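MgGH51 (Meripilus giganteus, PDB 6ZPV) probably hydrolyses terminal non-reducing alpha-L-arabinofuranoside residues in arabinose-containing polysaccharides, as a secreted fungal glycosidase of family GH51. Local coordinates at residues H27-Q39 with G95-D107. Residues are numbered along the deposited sequence; the frame is centred on the assembly and turned at random.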
loop_
_atom_site.group_PDB
_atom_site.type_symbol
_atom_site.label_atom_id
_atom_site.label_comp_id
_atom_site.label_asym_id
_atom_site.label_seq_id
_atom_site.Cartn_x
_atom_site.Cartn_y
_atom_site.Cartn_z
ATOM N N HIS A 27 0.154 -7.874 5.131
ATOM C CA HIS A 27 1.606 -7.648 5.054
ATOM C C HIS A 27 1.973 -6.873 3.769
ATOM O O HIS A 27 2.990 -7.106 3.148
ATOM C CB HIS A 27 2.371 -8.960 5.190
ATOM C CG HIS A 27 2.482 -9.391 6.610
ATOM N ND1 HIS A 27 3.362 -8.821 7.492
ATOM C CD2 HIS A 27 1.728 -10.239 7.333
ATOM C CE1 HIS A 27 3.185 -9.343 8.681
ATOM N NE2 HIS A 27 2.198 -10.230 8.590
ATOM N N SER A 28 1.184 -5.848 3.509
ATOM C CA SER A 28 1.447 -4.871 2.423
ATOM C C SER A 28 2.560 -3.895 2.763
ATOM O O SER A 28 3.153 -3.323 1.816
ATOM C CB SER A 28 0.220 -4.089 2.095
ATOM O OG SER A 28 -0.179 -3.356 3.238
ATOM N N GLY A 29 2.820 -3.653 4.038
ATOM C CA GLY A 29 3.904 -2.743 4.465
ATOM C C GLY A 29 5.073 -3.593 4.910
ATOM O O GLY A 29 5.946 -3.948 4.112
ATOM N N ASP A 30 5.061 -3.974 6.187
ATOM C CA ASP A 30 5.985 -4.993 6.670
ATOM C C ASP A 30 5.766 -6.312 5.939
ATOM O O ASP A 30 4.632 -6.857 6.045
ATOM C CB ASP A 30 5.818 -5.173 8.164
ATOM C CG ASP A 30 6.328 -4.023 8.981
ATOM O OD1 ASP A 30 7.401 -3.499 8.769
ATOM O OD2 ASP A 30 5.598 -3.565 9.830
ATOM N N GLY A 31 6.764 -6.812 5.235
ATOM C CA GLY A 31 6.602 -7.967 4.411
ATOM C C GLY A 31 6.223 -7.722 2.957
ATOM O O GLY A 31 6.142 -8.680 2.175
ATOM N N GLY A 32 6.014 -6.449 2.625
ATOM C CA GLY A 32 5.476 -6.074 1.310
ATOM C C GLY A 32 6.239 -4.947 0.684
ATOM O O GLY A 32 7.395 -5.092 0.240
ATOM N N LEU A 33 5.598 -3.780 0.627
ATOM C CA LEU A 33 6.246 -2.584 -0.010
ATOM C C LEU A 33 7.534 -2.195 0.727
ATOM O O LEU A 33 8.466 -1.713 0.085
ATOM C CB LEU A 33 5.216 -1.463 -0.063
ATOM C CG LEU A 33 5.695 -0.159 -0.693
ATOM C CD1 LEU A 33 6.009 -0.343 -2.168
ATOM C CD2 LEU A 33 4.595 0.884 -0.535
ATOM N N TYR A 34 7.565 -2.318 2.047
ATOM C CA TYR A 34 8.783 -1.998 2.810
ATOM C C TYR A 34 9.814 -3.099 2.593
ATOM O O TYR A 34 9.494 -4.263 2.770
ATOM C CB TYR A 34 8.406 -1.805 4.279
ATOM C CG TYR A 34 9.529 -1.398 5.203
ATOM C CD1 TYR A 34 10.406 -0.366 4.884
ATOM C CD2 TYR A 34 9.670 -2.024 6.426
ATOM C CE1 TYR A 34 11.400 0.007 5.774
ATOM C CE2 TYR A 34 10.671 -1.629 7.313
ATOM C CZ TYR A 34 11.558 -0.630 6.988
ATOM O OH TYR A 34 12.528 -0.270 7.914
ATOM N N ALA A 35 11.050 -2.743 2.223
ATOM C CA ALA A 35 11.979 -3.786 1.688
ATOM C C ALA A 35 12.623 -4.684 2.740
ATOM O O ALA A 35 13.275 -5.656 2.349
ATOM C CB ALA A 35 13.058 -3.107 0.868
ATOM N N GLU A 36 12.487 -4.384 4.030
ATOM C CA GLU A 36 13.088 -5.216 5.071
ATOM C C GLU A 36 12.738 -6.674 4.869
ATOM O O GLU A 36 11.535 -7.041 4.675
ATOM C CB GLU A 36 12.579 -4.745 6.438
ATOM C CG GLU A 36 12.917 -5.662 7.589
ATOM C CD GLU A 36 14.423 -5.736 7.894
ATOM O OE1 GLU A 36 14.983 -4.644 8.224
ATOM O OE2 GLU A 36 15.015 -6.817 7.771
ATOM N N LEU A 37 13.694 -7.574 5.016
ATOM C CA LEU A 37 13.505 -9.007 4.767
ATOM C C LEU A 37 13.318 -9.832 6.024
ATOM O O LEU A 37 12.848 -10.994 5.900
ATOM C CB LEU A 37 14.751 -9.526 4.001
ATOM C CG LEU A 37 14.908 -8.915 2.631
ATOM C CD1 LEU A 37 16.247 -9.256 2.006
ATOM C CD2 LEU A 37 13.765 -9.315 1.717
ATOM N N LEU A 38 13.700 -9.335 7.185
ATOM C CA LEU A 38 13.588 -10.092 8.419
ATOM C C LEU A 38 12.242 -9.818 9.096
ATOM O O LEU A 38 11.890 -8.651 9.284
ATOM C CB LEU A 38 14.716 -9.794 9.399
ATOM C CG LEU A 38 16.119 -9.869 8.816
ATOM C CD1 LEU A 38 17.151 -9.616 9.882
ATOM C CD2 LEU A 38 16.386 -11.195 8.136
ATOM N N GLN A 39 11.520 -10.846 9.463
ATOM C CA GLN A 39 10.234 -10.729 10.165
ATOM C C GLN A 39 10.530 -10.656 11.671
ATOM O O GLN A 39 11.414 -11.328 12.166
ATOM C CB GLN A 39 9.292 -11.846 9.772
ATOM C CG GLN A 39 7.973 -11.798 10.474
ATOM C CD GLN A 39 6.940 -12.779 9.978
ATOM O OE1 GLN A 39 7.258 -13.799 9.241
ATOM N NE2 GLN A 39 5.738 -12.592 10.390
ATOM N N GLY A 95 24.009 -20.836 16.334
ATOM C CA GLY A 95 23.429 -19.541 16.096
ATOM C C GLY A 95 21.968 -19.652 15.874
ATOM O O GLY A 95 21.293 -20.404 16.584
ATOM N N PHE A 96 21.452 -18.870 14.912
ATOM C CA PHE A 96 19.994 -18.814 14.724
ATOM C C PHE A 96 19.712 -18.295 13.304
ATOM O O PHE A 96 20.553 -17.661 12.677
ATOM C CB PHE A 96 19.339 -17.960 15.812
ATOM C CG PHE A 96 20.040 -16.658 16.051
ATOM C CD1 PHE A 96 19.722 -15.506 15.340
ATOM C CD2 PHE A 96 21.017 -16.550 17.058
ATOM C CE1 PHE A 96 20.389 -14.335 15.586
ATOM C CE2 PHE A 96 21.691 -15.373 17.275
ATOM C CZ PHE A 96 21.369 -14.266 16.540
ATOM N N THR A 97 18.504 -18.584 12.846
ATOM C CA THR A 97 17.960 -18.139 11.569
ATOM C C THR A 97 16.716 -17.268 11.757
ATOM O O THR A 97 16.015 -17.403 12.759
ATOM C CB THR A 97 17.672 -19.303 10.614
ATOM O OG1 THR A 97 16.684 -20.138 11.213
ATOM C CG2 THR A 97 18.896 -20.094 10.244
ATOM N N ASN A 98 16.476 -16.468 10.727
ATOM C CA ASN A 98 15.189 -15.782 10.551
ATOM C C ASN A 98 14.633 -16.251 9.201
ATOM O O ASN A 98 15.338 -16.119 8.176
ATOM C CB ASN A 98 15.341 -14.250 10.557
ATOM C CG ASN A 98 14.015 -13.515 10.579
ATOM O OD1 ASN A 98 13.354 -13.420 9.524
ATOM N ND2 ASN A 98 13.651 -12.992 11.736
ATOM N N GLU A 99 13.399 -16.743 9.192
ATOM C CA GLU A 99 12.795 -17.323 7.989
ATOM C C GLU A 99 12.238 -16.250 7.063
ATOM O O GLU A 99 11.649 -16.614 6.015
ATOM C CB GLU A 99 11.692 -18.309 8.401
ATOM C CG GLU A 99 10.472 -17.644 9.035
ATOM C CD GLU A 99 9.392 -18.601 9.475
ATOM O OE1 GLU A 99 8.324 -18.615 8.823
ATOM O OE2 GLU A 99 9.595 -19.397 10.409
ATOM N N GLY A 100 12.321 -14.972 7.407
ATOM C CA GLY A 100 11.749 -13.917 6.578
ATOM C C GLY A 100 10.236 -13.896 6.717
ATOM O O GLY A 100 9.640 -14.454 7.659
ATOM N N PHE A 101 9.605 -13.193 5.749
ATOM C CA PHE A 101 8.138 -13.199 5.594
ATOM C C PHE A 101 7.810 -14.340 4.645
ATOM O O PHE A 101 7.689 -14.176 3.411
ATOM C CB PHE A 101 7.681 -11.834 5.076
ATOM C CG PHE A 101 7.929 -10.712 6.067
ATOM C CD1 PHE A 101 6.988 -10.409 7.028
ATOM C CD2 PHE A 101 9.089 -9.975 6.002
ATOM C CE1 PHE A 101 7.196 -9.363 7.914
ATOM C CE2 PHE A 101 9.320 -8.934 6.889
ATOM C CZ PHE A 101 8.360 -8.627 7.835
ATOM N N TRP A 102 7.822 -15.556 5.206
ATOM C CA TRP A 102 7.523 -16.765 4.402
ATOM C C TRP A 102 8.539 -16.936 3.244
ATOM O O TRP A 102 8.198 -17.368 2.146
ATOM C CB TRP A 102 6.050 -16.796 3.935
ATOM C CG TRP A 102 5.152 -16.730 5.116
ATOM C CD1 TRP A 102 4.736 -17.740 5.891
ATOM C CD2 TRP A 102 4.668 -15.529 5.738
ATOM N NE1 TRP A 102 4.007 -17.272 6.957
ATOM C CE2 TRP A 102 3.978 -15.918 6.884
ATOM C CE3 TRP A 102 4.713 -14.160 5.422
ATOM C CZ2 TRP A 102 3.461 -14.987 7.792
ATOM C CZ3 TRP A 102 4.194 -13.242 6.292
ATOM C CH2 TRP A 102 3.593 -13.659 7.484
ATOM N N GLY A 103 9.820 -16.660 3.551
ATOM C CA GLY A 103 10.902 -16.833 2.593
ATOM C C GLY A 103 11.735 -15.612 2.418
ATOM O O GLY A 103 11.362 -14.486 2.888
ATOM N N ILE A 104 12.838 -15.738 1.692
ATOM C CA ILE A 104 13.746 -14.655 1.319
ATOM C C ILE A 104 14.236 -14.959 -0.067
ATOM O O ILE A 104 14.822 -16.022 -0.267
ATOM C CB ILE A 104 14.905 -14.439 2.307
ATOM C CG1 ILE A 104 14.438 -14.258 3.746
ATOM C CG2 ILE A 104 15.806 -13.331 1.801
ATOM C CD1 ILE A 104 15.558 -14.098 4.777
ATOM N N LYS A 105 14.078 -14.038 -0.980
ATOM C CA LYS A 105 14.636 -14.165 -2.324
ATOM C C LYS A 105 16.127 -13.868 -2.297
ATOM O O LYS A 105 16.521 -12.766 -1.852
ATOM C CB LYS A 105 13.932 -13.248 -3.307
ATOM C CG LYS A 105 14.527 -13.213 -4.680
ATOM C CD LYS A 105 13.658 -12.406 -5.651
ATOM C CE LYS A 105 14.335 -12.026 -6.925
ATOM N NZ LYS A 105 13.361 -11.335 -7.815
ATOM N N VAL A 106 16.916 -14.820 -2.774
ATOM C CA VAL A 106 18.387 -14.748 -2.827
ATOM C C VAL A 106 18.815 -14.681 -4.277
ATOM O O VAL A 106 18.660 -15.693 -4.992
ATOM C CB VAL A 106 19.054 -15.922 -2.096
ATOM C CG1 VAL A 106 20.570 -15.825 -2.147
ATOM C CG2 VAL A 106 18.553 -15.953 -0.626
ATOM N N ASP A 107 19.250 -13.506 -4.712
ATOM C CA ASP A 107 19.570 -13.200 -6.135
ATOM C C ASP A 107 21.026 -12.756 -6.233
ATOM O O ASP A 107 21.438 -11.813 -5.540
ATOM C CB ASP A 107 18.589 -12.126 -6.620
ATOM C CG ASP A 107 18.703 -11.852 -8.111
ATOM O OD1 ASP A 107 19.787 -11.596 -8.594
ATOM O OD2 ASP A 107 17.647 -11.899 -8.745
HETATM O O HOH W 1 11.372 -11.919 3.806
#
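F101 inserts its ring between G31 and Q39. From CB outward, the phenylalanine first meets G31 CA, 4.1 Å from F101 CB. That same CA then lies almost over the ring centre, 3.4 Å from the F101 centroid and 10° off the normal, a CH-pi contact in which a side chain at G31 would strike CD1. Q39 CB lies 3.7 Å from the F101 ring centroid on the opposite face, a second CH-pi contact. Farther along, CE1 nears Q39 CG and H27 ND1, CE2 approaches the carbonyl oxygens of L38 and E36, and F101 CZ at the tip lies 3.5 Å from G31 N. H27 also receives the edge of W102 on one ring face, planes 64° apart, completing an aromatic cluster; H27 ND1 donates to D30 O in the imidazole plane, which helps hold the ring's rotation.

N98, its CG anti to the backbone N (chi1 -172°), turns its amide to the backbone of Q39. N98 ND2 gives a nearly straight bond of 2.8 Å to Q39 O. N98 OD1 accepts from Q39 N at 3.2 Å. G100 N reaches N98 OD1 from the opposite face of the carbonyl plane, at 2.8 Å. A leucine here would probably leave both backbone groups of Q39 without these partners and the turn at G100 less firmly held. A water joins L37 O, F101 N and G103 O.

The G100 bond makes an Asx turn that braces N98 at the end of strand 93-98; N98's amide and the F101 ring join the inserted beta-sandwich to helix 29-33 and its following loop, after strand 20-21 of the catalytic (beta/alpha)8 barrel.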